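Local coordinates for protein endo-beta-1,4-mannanase (PDB 4CD7) that hydrolyses internal beta-1,4-mannosidic linkages in mannans, as a family 113 glycoside hydrolase built on a TIM barrel, at residues A[29-34]-A[283-288]; A[75-80]-A[139-144]; A[181-186]-A[201-206]; A[211-216]-A[267-272]. All blocks are in the same frame, centred on the assembly; numbering follows the deposited sequence.

How the contacts relate
Contacts 1, 2 and 4 lie in the layer around the eight-stranded parallel barrel; contact 3 joins the ends of two neighbouring barrel strands and the loops after them. It lines part of the sugar-binding site: Asn182 and His183 bond to mannose units, and Tyr203 packs on the piperidine inhibitor. Contact 4 lies behind it, centres about 13 Å apart, tied by a salt bridge from Glu186 OE1 to Arg212 NH2, 2.8 Å. Contacts 1 and 2 lie across the barrel, their centres each about 28 Å from that of contact 3. Their own centres are about 17 Å apart, and Arg33 CG packs on Met79 CE at 4.0 Å. Contact 1 closes a loop containing the rest.

Contact 1: residues A[29-34]-A[283-288]; sequences TDEARA and WPWKLY
The indole of Trp285 meets the first turn of helix 30-40 with the six-membered part of its ring system. Ala32 N lies at the ring edge, close to its plane, while Thr29 OG1 and Glu31 CB approach obliquely. CB of the neighbouring Lys286 sits over one face, displaced toward the rim. Thr29 OG1 is 3.6 Å from Trp285 CE3, and Glu31 CB is 3.8 Å from Trp285 CZ3. With CG between the backbone N and the carbonyl carbon (chi1 68°), the indole swings across to the helix start, though CB itself does not point there. This is a capped helix N-terminus: Thr29 is the N-cap, its OG1 accepting from Ala32 N at 3.0 Å and also bonding to Thr26 O. The helix follows the first barrel strand and the loop of Trp285 follows the last, so the contact lies at the seam where the TIM barrel closes. A valine in place of Thr29 would probably leave Ala32 N without its side-chain cap and Thr26 O without this partner. The backbones also draw close. Trp285 O receives a CA-H...O contact from Ala32 CA at 3.3 Å, and the two acceptors Glu31 O and Trp285 O come within 3.2 Å without bonding. A water bridges the segments instead, donating to Glu31 O at 2.8 Å and accepting from Leu287 N.

Contact 2: residues A[75-80]-A[139-144]; sequences EIASMA and KRTGCE
A Schellman motif closes helix 120-140, where Arg140 and Thr141 settle on Ala77 and Ala80 of helix 73-85. Gly142, with its positive phi of 68°, turns the chain out of the helix, and its N bonds back to Lys139 O. The packing is by small groups. Ala77 CB lies 3.6 Å from Thr141 CG2, the methyl being placed beside the backbone N while OG1 turns back to its own helix and bonds to Val137 O. One turn on, Ala80 CB meets Thr141 CB at 4.0 Å, with Cys143 SG more distant. The extended Arg140 chain, whose CG stands opposite the backbone N (chi1 164°), reaches across to Ala77. Its guanidinium lays one face over Ala77 CB, off-centre, with NH2 3.7 Å from that methyl. The same NH2 forms a salt bridge with Asp74, so the flat group covers the alanine while its polar end is paired on the helix it crosses. No hydrogen bond joins the two segments. Toward the barrel, Ala80 and Cys143 reach strands 46-55 and 89-98 respectively, as expected for successive outer helices of a TIM barrel.

Contact 3: residues A[181-186]-A[201-206]; sequences CNHGRE and SAYYPI. With MAN (alpha-D-mannopyranose), chain C; BMA (beta-D-mannopyranose), chain B; IFM (5-hydroxymethyl-3,4-dihydroxypiperidine), chain E.
Tyr204 OH donates to Glu186 OE2 at 2.6 Å, meeting it on the syn side, and accepts from Gly184 N at 3.2 Å; Arg212 NE is a weak further partner. The ring and carboxylate planes are only 11° apart, with OE2 at the ring edge. Gly184 N also donates to Glu186 OE1 (3.0 Å), which has a second partner in Arg212; Ser200 OG bonds to OE2. Both carboxylate oxygens are thus gripped, just after the type II turn from Asn182 to Arg185. These loops at the strand ends line the sugar-binding site. Asn182 CG stands opposite its backbone N (chi1 -159°), which carries the amide to the sugars: OD1 accepts from O6 of a beta-mannose at 2.6 Å, and ND2 gives a nearly straight bond (176°) to O3 of alpha-mannose. That O3 also accepts from His183 NE2 at 2.8 Å. The imidazole directs its edge toward the face of Tyr204, and Tyr203 O, buried without a hydrogen-bond partner, stands over the centre of one imidazole face. Tyr203 CE2 packs 3.4 Å from C1 of the piperidine inhibitor, while Tyr203 OH bonds to Glu231; Ser201 OG bonds to Glu151. Ser201 N to Cys181 O, 2.8 Å, pairs the parallel strands 176-182 and 197-201 at their ends, and His183 N returns a weak bond to Ser201 O. Strand 227-232 adjoins strand 197-201, and helix 209-223 backs the site, Trp209 meeting Tyr204 edge-to-face.

Contact 4: residues A[211-216]-A[267-272]; sequences DRVPVL and AAMPDE
Val213 leaves helix 209-223 with its CB directed at the end of helix 255-268, and beyond CB its two methyls divide the work. CG1, lying opposite the backbone N (chi1 167°), runs up against the pyrrolidine of Pro270, 3.7 Å from Pro270 CD and slightly farther from Pro270 CG. CG2, beside the backbone N, faces the preceding residues: it is 3.8 Å from Ala268 O and 4.0 Å from Met269 SD, with Ala268 CB at 4.4 Å. Val213 therefore bridges the last helical residue, Ala268, and the two that follow it as the chain turns away. The two helices follow the sixth and seventh strands of the TIM barrel, and the contact joins these neighbours in the outer layer. Met269 folds back on itself, with all three side-chain torsions near -60°, which brings its sulfur to Val213 CG2 and its methyl CE within 4.4 Å of Leu216 CD1. The Met269 side chain also touches Phe229, Phe275 and Tyr278 of the barrel strands, while Ala268 and Met269 both touch Trp209. With both methyls of Val213 removed, as by an alanine here, a gap is likely to open beside Pro270 and the Met269 sulfur. No hydrogen bond links the two segments; a nearby polar tie is the salt bridge of Glu272 with Arg217 of helix 209-223. Next to Val213 the helix is kinked at Pro214, whose N carries no hydrogen.

Contact 1: residues A[29-34]-A[283-288]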
# COMPACT_ATOMS: atom_id res chain seq x y z
N THR A 29 -3.22 -20.61 3.98
CA THR A 29 -2.48 -21.43 4.94
C THR A 29 -2.88 -21.18 6.39
O THR A 29 -3.40 -20.13 6.72
CB THR A 29 -0.95 -21.21 4.83
OG1 THR A 29 -0.63 -19.86 5.14
CG2 THR A 29 -0.43 -21.59 3.44
N ASP A 30 -2.58 -22.16 7.25
CA ASP A 30 -2.72 -21.99 8.71
C ASP A 30 -1.85 -20.84 9.21
O ASP A 30 -2.26 -20.06 10.09
CB ASP A 30 -2.35 -23.28 9.44
CG ASP A 30 -3.35 -24.39 9.21
OD1 ASP A 30 -4.50 -24.09 8.85
OD2 ASP A 30 -2.98 -25.57 9.39
N GLU A 31 -0.65 -20.76 8.64
CA GLU A 31 0.28 -19.69 8.96
C GLU A 31 -0.31 -18.32 8.69
O GLU A 31 -0.15 -17.43 9.51
CB GLU A 31 1.56 -19.83 8.15
CG GLU A 31 2.44 -20.96 8.64
CD GLU A 31 2.19 -22.30 7.96
OE1 GLU A 31 1.11 -22.56 7.36
OE2 GLU A 31 3.11 -23.13 8.05
N ALA A 32 -0.98 -18.14 7.55
CA ALA A 32 -1.52 -16.81 7.20
C ALA A 32 -2.64 -16.45 8.18
O ALA A 32 -2.76 -15.30 8.62
CB ALA A 32 -2.00 -16.75 5.76
N ARG A 33 -3.44 -17.43 8.53
CA ARG A 33 -4.52 -17.24 9.50
C ARG A 33 -3.99 -16.82 10.86
O ARG A 33 -4.50 -15.89 11.49
CB ARG A 33 -5.38 -18.52 9.60
CG ARG A 33 -6.08 -18.83 8.27
CD ARG A 33 -6.98 -20.04 8.36
NE ARG A 33 -8.24 -19.71 8.99
CZ ARG A 33 -9.22 -18.98 8.43
NH1 ARG A 33 -9.10 -18.45 7.20
NH2 ARG A 33 -10.32 -18.75 9.12
N ALA A 34 -2.92 -17.48 11.29
CA ALA A 34 -2.27 -17.16 12.55
C ALA A 34 -1.70 -15.75 12.53
O ALA A 34 -1.79 -15.03 13.52
CB ALA A 34 -1.20 -18.20 12.86
N TRP A 283 3.27 -6.41 7.14
CA TRP A 283 3.08 -7.59 8.00
C TRP A 283 3.09 -8.83 7.09
O TRP A 283 2.33 -8.90 6.11
CB TRP A 283 1.75 -7.45 8.72
CG TRP A 283 1.56 -8.31 9.96
CD1 TRP A 283 1.13 -9.61 10.00
CD2 TRP A 283 1.69 -7.89 11.33
NE1 TRP A 283 1.03 -10.03 11.30
CE2 TRP A 283 1.36 -9.00 12.14
CE3 TRP A 283 2.06 -6.69 11.94
CZ2 TRP A 283 1.38 -8.93 13.54
CZ3 TRP A 283 2.11 -6.62 13.34
CH2 TRP A 283 1.77 -7.74 14.12
N PRO A 284 3.95 -9.81 7.41
CA PRO A 284 4.11 -10.96 6.54
C PRO A 284 3.03 -12.00 6.74
O PRO A 284 2.47 -12.08 7.82
CB PRO A 284 5.47 -11.53 6.97
CG PRO A 284 5.52 -11.21 8.43
CD PRO A 284 4.85 -9.86 8.57
N TRP A 285 2.74 -12.81 5.72
CA TRP A 285 1.78 -13.92 5.90
C TRP A 285 2.34 -15.01 6.79
O TRP A 285 1.58 -15.73 7.44
CB TRP A 285 1.32 -14.54 4.55
CG TRP A 285 2.37 -15.27 3.83
CD1 TRP A 285 3.19 -14.77 2.88
CD2 TRP A 285 2.73 -16.67 3.98
NE1 TRP A 285 4.05 -15.74 2.43
CE2 TRP A 285 3.79 -16.92 3.09
CE3 TRP A 285 2.25 -17.72 4.77
CZ2 TRP A 285 4.38 -18.17 2.96
CZ3 TRP A 285 2.85 -18.98 4.64
CH2 TRP A 285 3.91 -19.19 3.74
N LYS A 286 3.67 -15.15 6.81
CA LYS A 286 4.34 -16.07 7.72
C LYS A 286 5.08 -15.23 8.77
O LYS A 286 6.11 -14.63 8.49
CB LYS A 286 5.31 -17.01 6.99
CG LYS A 286 5.82 -18.11 7.92
CD LYS A 286 6.71 -19.10 7.20
CE LYS A 286 7.03 -20.28 8.10
NZ LYS A 286 7.77 -21.34 7.35
N LEU A 287 4.50 -15.16 9.96
CA LEU A 287 5.05 -14.29 11.01
C LEU A 287 6.10 -15.02 11.86
O LEU A 287 5.85 -16.12 12.34
CB LEU A 287 3.91 -13.79 11.89
CG LEU A 287 4.19 -12.69 12.89
CD1 LEU A 287 4.71 -11.42 12.22
CD2 LEU A 287 2.94 -12.40 13.72
N TYR A 288 7.27 -14.39 12.04
CA TYR A 288 8.30 -14.88 12.96
C TYR A 288 7.77 -14.79 14.40
O TYR A 288 6.94 -13.94 14.69
CB TYR A 288 9.62 -14.10 12.79
CG TYR A 288 9.45 -12.61 12.94
CD1 TYR A 288 9.43 -12.01 14.19
CD2 TYR A 288 9.28 -11.80 11.83
CE1 TYR A 288 9.25 -10.64 14.34
CE2 TYR A 288 9.09 -10.43 11.96
CZ TYR A 288 9.07 -9.85 13.21
OH TYR A 288 8.87 -8.49 13.33
O HOH W 1 2.33 -16.95 10.76

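Contact 2: residues A[75-80]-A[139-144]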
# COMPACT_ATOMS: atom_id res chain seq x y z
N GLU A 75 -8.72 -17.26 -2.11
CA GLU A 75 -7.76 -16.97 -1.04
C GLU A 75 -7.92 -15.51 -0.57
O GLU A 75 -7.89 -15.23 0.63
CB GLU A 75 -6.31 -17.19 -1.48
CG GLU A 75 -5.86 -18.62 -1.63
CD GLU A 75 -4.38 -18.68 -2.01
OE1 GLU A 75 -3.52 -18.56 -1.08
OE2 GLU A 75 -4.07 -18.79 -3.23
N ILE A 76 -8.11 -14.60 -1.51
CA ILE A 76 -8.39 -13.22 -1.16
C ILE A 76 -9.66 -13.15 -0.31
O ILE A 76 -9.68 -12.50 0.74
CB ILE A 76 -8.49 -12.30 -2.40
CG1 ILE A 76 -7.13 -12.26 -3.14
CG2 ILE A 76 -8.88 -10.92 -1.96
CD1 ILE A 76 -7.18 -11.60 -4.50
N ALA A 77 -10.69 -13.87 -0.74
CA ALA A 77 -11.96 -13.84 -0.04
C ALA A 77 -11.83 -14.42 1.36
O ALA A 77 -12.41 -13.88 2.30
CB ALA A 77 -13.05 -14.58 -0.83
N SER A 78 -11.08 -15.51 1.51
CA SER A 78 -10.84 -16.13 2.82
C SER A 78 -10.21 -15.17 3.82
O SER A 78 -10.60 -15.07 4.98
CB SER A 78 -9.92 -17.35 2.65
OG SER A 78 -10.62 -18.42 2.04
N MET A 79 -9.18 -14.46 3.34
CA MET A 79 -8.48 -13.46 4.19
C MET A 79 -9.38 -12.25 4.50
O MET A 79 -9.40 -11.76 5.62
CB MET A 79 -7.18 -12.98 3.55
CG MET A 79 -5.95 -13.80 3.82
SD MET A 79 -5.58 -14.06 5.59
CE MET A 79 -6.18 -15.73 5.72
N ALA A 80 -10.12 -11.76 3.50
CA ALA A 80 -11.03 -10.65 3.73
C ALA A 80 -12.13 -11.00 4.75
O ALA A 80 -12.45 -10.20 5.63
CB ALA A 80 -11.64 -10.17 2.43
N LYS A 139 -15.70 -5.91 -4.52
CA LYS A 139 -17.14 -5.83 -4.30
C LYS A 139 -17.65 -7.14 -3.69
O LYS A 139 -18.40 -7.12 -2.71
CB LYS A 139 -17.91 -5.51 -5.60
CG LYS A 139 -19.42 -5.65 -5.48
CD LYS A 139 -20.14 -5.16 -6.75
CE LYS A 139 -21.65 -5.25 -6.61
NZ LYS A 139 -22.37 -4.41 -7.61
N ARG A 140 -17.28 -8.26 -4.29
CA ARG A 140 -17.70 -9.62 -3.79
C ARG A 140 -17.43 -9.83 -2.28
O ARG A 140 -18.25 -10.43 -1.54
CB ARG A 140 -16.96 -10.74 -4.59
CG ARG A 140 -16.98 -12.15 -3.94
CD ARG A 140 -16.07 -13.20 -4.59
NE ARG A 140 -15.98 -14.43 -3.78
CZ ARG A 140 -15.12 -15.44 -3.97
NH1 ARG A 140 -14.21 -15.39 -4.93
NH2 ARG A 140 -15.17 -16.51 -3.16
N THR A 141 -16.25 -9.39 -1.86
CA THR A 141 -15.74 -9.60 -0.53
C THR A 141 -16.05 -8.44 0.43
O THR A 141 -15.68 -8.48 1.60
CB THR A 141 -14.24 -9.89 -0.58
OG1 THR A 141 -13.56 -8.77 -1.16
CG2 THR A 141 -13.97 -11.14 -1.43
N GLY A 142 -16.76 -7.42 -0.04
CA GLY A 142 -17.14 -6.31 0.86
C GLY A 142 -16.00 -5.45 1.36
O GLY A 142 -16.09 -4.87 2.42
N CYS A 143 -14.90 -5.39 0.60
CA CYS A 143 -13.78 -4.52 0.94
C CYS A 143 -14.24 -3.06 0.91
O CYS A 143 -14.93 -2.62 -0.04
CB CYS A 143 -12.61 -4.72 -0.01
SG CYS A 143 -11.77 -6.30 0.23
N GLU A 144 -13.85 -2.34 1.95
CA GLU A 144 -14.30 -0.98 2.18
C GLU A 144 -13.51 0.03 1.35
O GLU A 144 -13.94 1.18 1.13
CB GLU A 144 -14.22 -0.65 3.67
CG GLU A 144 -15.29 -1.29 4.56
CD GLU A 144 -14.97 -2.69 5.05
OE1 GLU A 144 -13.99 -3.32 4.60
OE2 GLU A 144 -15.72 -3.15 5.92

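Contact 3: residues A[181-186]-A[201-206]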
# COMPACT_ATOMS: atom_id res chain seq x y z
N CYS A 181 0.41 7.19 -4.72
CA CYS A 181 1.59 7.72 -5.44
C CYS A 181 2.83 7.54 -4.58
O CYS A 181 2.73 7.25 -3.37
CB CYS A 181 1.41 9.20 -5.82
SG CYS A 181 1.50 10.37 -4.45
N ASN A 182 4.00 7.68 -5.20
CA ASN A 182 5.26 7.61 -4.46
C ASN A 182 5.46 8.89 -3.66
O ASN A 182 4.93 9.95 -4.01
CB ASN A 182 6.45 7.37 -5.39
CG ASN A 182 7.64 6.78 -4.66
OD1 ASN A 182 7.48 6.10 -3.65
ND2 ASN A 182 8.86 7.07 -5.15
N HIS A 183 6.24 8.82 -2.58
CA HIS A 183 6.62 10.04 -1.89
C HIS A 183 7.26 10.97 -2.90
O HIS A 183 8.05 10.55 -3.77
CB HIS A 183 7.58 9.76 -0.73
CG HIS A 183 8.81 9.02 -1.13
ND1 HIS A 183 10.00 9.67 -1.40
CD2 HIS A 183 9.04 7.71 -1.34
CE1 HIS A 183 10.91 8.78 -1.75
NE2 HIS A 183 10.35 7.59 -1.73
N GLY A 184 6.90 12.25 -2.79
CA GLY A 184 7.40 13.27 -3.71
C GLY A 184 6.56 13.48 -4.95
O GLY A 184 6.86 14.36 -5.75
N ARG A 185 5.50 12.71 -5.10
CA ARG A 185 4.61 12.81 -6.27
C ARG A 185 3.25 13.39 -5.93
O ARG A 185 2.42 13.63 -6.84
CB ARG A 185 4.45 11.44 -6.92
CG ARG A 185 5.76 10.86 -7.45
CD ARG A 185 6.26 11.57 -8.70
NE ARG A 185 5.26 11.54 -9.76
CZ ARG A 185 5.23 12.31 -10.84
NH1 ARG A 185 6.20 13.22 -11.06
NH2 ARG A 185 4.23 12.19 -11.71
N GLU A 186 2.99 13.61 -4.64
CA GLU A 186 1.67 14.10 -4.19
C GLU A 186 1.27 15.38 -4.94
O GLU A 186 0.12 15.55 -5.35
CB GLU A 186 1.62 14.33 -2.66
CG GLU A 186 1.79 13.07 -1.80
CD GLU A 186 3.25 12.80 -1.38
OE1 GLU A 186 4.17 13.20 -2.13
OE2 GLU A 186 3.47 12.19 -0.31
N SER A 201 3.00 6.66 -0.65
CA SER A 201 4.02 5.81 -0.05
C SER A 201 5.01 6.75 0.61
O SER A 201 6.01 7.17 0.01
CB SER A 201 4.73 4.96 -1.11
OG SER A 201 3.93 3.85 -1.55
N ALA A 202 4.69 7.09 1.85
CA ALA A 202 5.31 8.19 2.54
C ALA A 202 6.61 7.83 3.27
O ALA A 202 6.75 8.09 4.48
CB ALA A 202 4.31 8.77 3.54
N TYR A 203 7.58 7.32 2.52
CA TYR A 203 8.87 6.90 3.05
C TYR A 203 9.83 8.10 3.12
O TYR A 203 10.86 8.13 2.49
CB TYR A 203 9.45 5.81 2.17
CG TYR A 203 8.63 4.52 2.18
CD1 TYR A 203 8.69 3.65 3.25
CD2 TYR A 203 7.82 4.17 1.10
CE1 TYR A 203 7.96 2.46 3.26
CE2 TYR A 203 7.09 2.99 1.09
CZ TYR A 203 7.17 2.13 2.17
OH TYR A 203 6.47 0.94 2.19
N TYR A 204 9.43 9.10 3.87
CA TYR A 204 10.25 10.29 4.07
C TYR A 204 11.33 9.96 5.08
O TYR A 204 11.07 9.34 6.11
CB TYR A 204 9.37 11.47 4.52
CG TYR A 204 8.43 11.85 3.43
CD1 TYR A 204 8.92 12.39 2.25
CD2 TYR A 204 7.05 11.62 3.53
CE1 TYR A 204 8.07 12.72 1.20
CE2 TYR A 204 6.19 11.94 2.48
CZ TYR A 204 6.72 12.47 1.30
OH TYR A 204 5.91 12.80 0.21
N PRO A 205 12.58 10.36 4.80
CA PRO A 205 13.62 10.16 5.81
C PRO A 205 13.27 10.81 7.17
O PRO A 205 12.52 11.78 7.24
CB PRO A 205 14.84 10.86 5.20
CG PRO A 205 14.57 10.96 3.75
CD PRO A 205 13.09 10.99 3.57
N ILE A 206 13.87 10.28 8.23
CA ILE A 206 13.65 10.79 9.61
C ILE A 206 13.68 12.31 9.67
O ILE A 206 12.77 12.93 10.22
CB ILE A 206 14.66 10.17 10.60
CG1 ILE A 206 14.35 8.69 10.78
CG2 ILE A 206 14.59 10.87 11.95
CD1 ILE A 206 15.37 7.91 11.61
C1 MAN C . 14.25 7.73 -5.03
C2 MAN C . 12.78 7.59 -4.71
C3 MAN C . 12.60 6.17 -4.21
C4 MAN C . 13.03 5.19 -5.31
C5 MAN C . 14.40 5.52 -5.93
C6 MAN C . 14.56 4.80 -7.26
O1 MAN C . 15.09 8.16 -3.97
O2 MAN C . 11.98 7.86 -5.86
O3 MAN C . 11.27 5.93 -3.82
O4 MAN C . 13.14 3.89 -4.75
O5 MAN C . 14.63 6.92 -6.14
O6 MAN C . 15.85 4.24 -7.29
C1 BMA B . 11.93 3.12 -4.74
C2 BMA B . 12.31 1.64 -4.77
C3 BMA B . 11.05 0.80 -4.70
C4 BMA B . 10.13 1.25 -3.56
C5 BMA B . 9.90 2.76 -3.56
C6 BMA B . 9.13 3.20 -2.33
O2 BMA B . 13.18 1.30 -3.69
O3 BMA B . 11.32 -0.60 -4.54
O4 BMA B . 8.87 0.62 -3.76
O5 BMA B . 11.15 3.43 -3.58
O6 BMA B . 9.13 4.62 -2.25
O4 IFM E . 8.33 -3.37 -0.46
C4 IFM E . 8.19 -2.15 -1.19
C3 IFM E . 6.95 -2.21 -2.09
O3 IFM E . 7.26 -3.07 -3.19
C2 IFM E . 6.51 -0.84 -2.63
N IFM E . 6.81 0.29 -1.75
C1 IFM E . 7.95 0.29 -0.87
C5 IFM E . 8.12 -1.04 -0.16
C6 IFM E . 9.37 -1.00 0.71
O6 IFM E . 10.56 -0.79 -0.05

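Contact 4: residues A[211-216]-A[267-272]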
# COMPACT_ATOMS: atom_id res chain seq x y z
N ASP A 211 9.71 19.10 7.61
CA ASP A 211 9.54 20.10 6.57
C ASP A 211 8.72 19.65 5.35
O ASP A 211 8.46 20.47 4.44
CB ASP A 211 10.90 20.71 6.18
CG ASP A 211 11.92 19.69 5.76
OD1 ASP A 211 11.56 18.71 5.13
OD2 ASP A 211 13.10 19.89 6.05
N ARG A 212 8.27 18.39 5.35
CA ARG A 212 7.42 17.84 4.28
C ARG A 212 5.95 18.16 4.51
O ARG A 212 5.15 18.29 3.57
CB ARG A 212 7.60 16.33 4.11
CG ARG A 212 6.82 15.77 2.92
CD ARG A 212 7.22 16.39 1.58
NE ARG A 212 6.51 15.73 0.47
CZ ARG A 212 6.39 16.18 -0.78
NH1 ARG A 212 6.92 17.33 -1.18
NH2 ARG A 212 5.68 15.47 -1.64
N VAL A 213 5.58 18.28 5.78
CA VAL A 213 4.16 18.49 6.15
C VAL A 213 3.48 19.64 5.39
O VAL A 213 2.37 19.48 4.90
CB VAL A 213 4.03 18.64 7.67
CG1 VAL A 213 2.66 19.17 8.07
CG2 VAL A 213 4.28 17.29 8.34
N PRO A 214 4.15 20.80 5.23
CA PRO A 214 3.44 21.88 4.53
C PRO A 214 2.97 21.54 3.13
O PRO A 214 1.92 22.00 2.72
CB PRO A 214 4.46 23.04 4.48
CG PRO A 214 5.46 22.73 5.55
CD PRO A 214 5.43 21.24 5.81
N VAL A 215 3.75 20.77 2.37
CA VAL A 215 3.32 20.38 1.01
C VAL A 215 2.16 19.39 1.06
O VAL A 215 1.25 19.45 0.21
CB VAL A 215 4.50 19.81 0.19
CG1 VAL A 215 3.99 19.14 -1.10
CG2 VAL A 215 5.51 20.92 -0.12
N LEU A 216 2.18 18.47 2.03
CA LEU A 216 1.07 17.51 2.18
C LEU A 216 -0.21 18.27 2.50
O LEU A 216 -1.26 18.02 1.89
CB LEU A 216 1.37 16.43 3.26
CG LEU A 216 2.64 15.60 3.05
CD1 LEU A 216 2.85 14.64 4.20
CD2 LEU A 216 2.58 14.82 1.76
N ALA A 267 5.72 12.65 15.59
CA ALA A 267 5.99 13.98 16.11
C ALA A 267 5.55 15.05 15.13
O ALA A 267 4.99 16.06 15.53
CB ALA A 267 7.46 14.13 16.41
N ALA A 268 5.82 14.82 13.84
CA ALA A 268 5.63 15.83 12.81
C ALA A 268 4.18 15.94 12.34
O ALA A 268 3.71 17.03 12.04
CB ALA A 268 6.53 15.51 11.62
N MET A 269 3.47 14.82 12.23
CA MET A 269 2.14 14.87 11.60
C MET A 269 1.16 15.65 12.45
O MET A 269 0.99 15.36 13.64
CB MET A 269 1.58 13.48 11.26
CG MET A 269 2.37 12.75 10.18
SD MET A 269 2.59 13.71 8.64
CE MET A 269 0.90 13.94 8.12
N PRO A 270 0.53 16.67 11.85
CA PRO A 270 -0.38 17.49 12.64
C PRO A 270 -1.73 16.85 12.89
O PRO A 270 -2.19 15.97 12.15
CB PRO A 270 -0.56 18.76 11.80
CG PRO A 270 -0.28 18.33 10.41
CD PRO A 270 0.72 17.20 10.48
N ASP A 271 -2.37 17.33 13.93
CA ASP A 271 -3.74 16.96 14.24
C ASP A 271 -4.69 17.92 13.51
O ASP A 271 -5.20 18.86 14.11
CB ASP A 271 -3.95 17.03 15.75
CG ASP A 271 -5.29 16.45 16.17
OD1 ASP A 271 -5.99 15.84 15.34
OD2 ASP A 271 -5.64 16.59 17.35
N GLU A 272 -4.88 17.68 12.22
CA GLU A 272 -5.70 18.52 11.35
C GLU A 272 -6.59 17.61 10.52
O GLU A 272 -6.20 16.51 10.19
CB GLU A 272 -4.80 19.39 10.44
CG GLU A 272 -4.00 20.41 11.21
CD GLU A 272 -2.97 21.15 10.38
OE1 GLU A 272 -3.02 21.11 9.14
OE2 GLU A 272 -2.08 21.78 10.98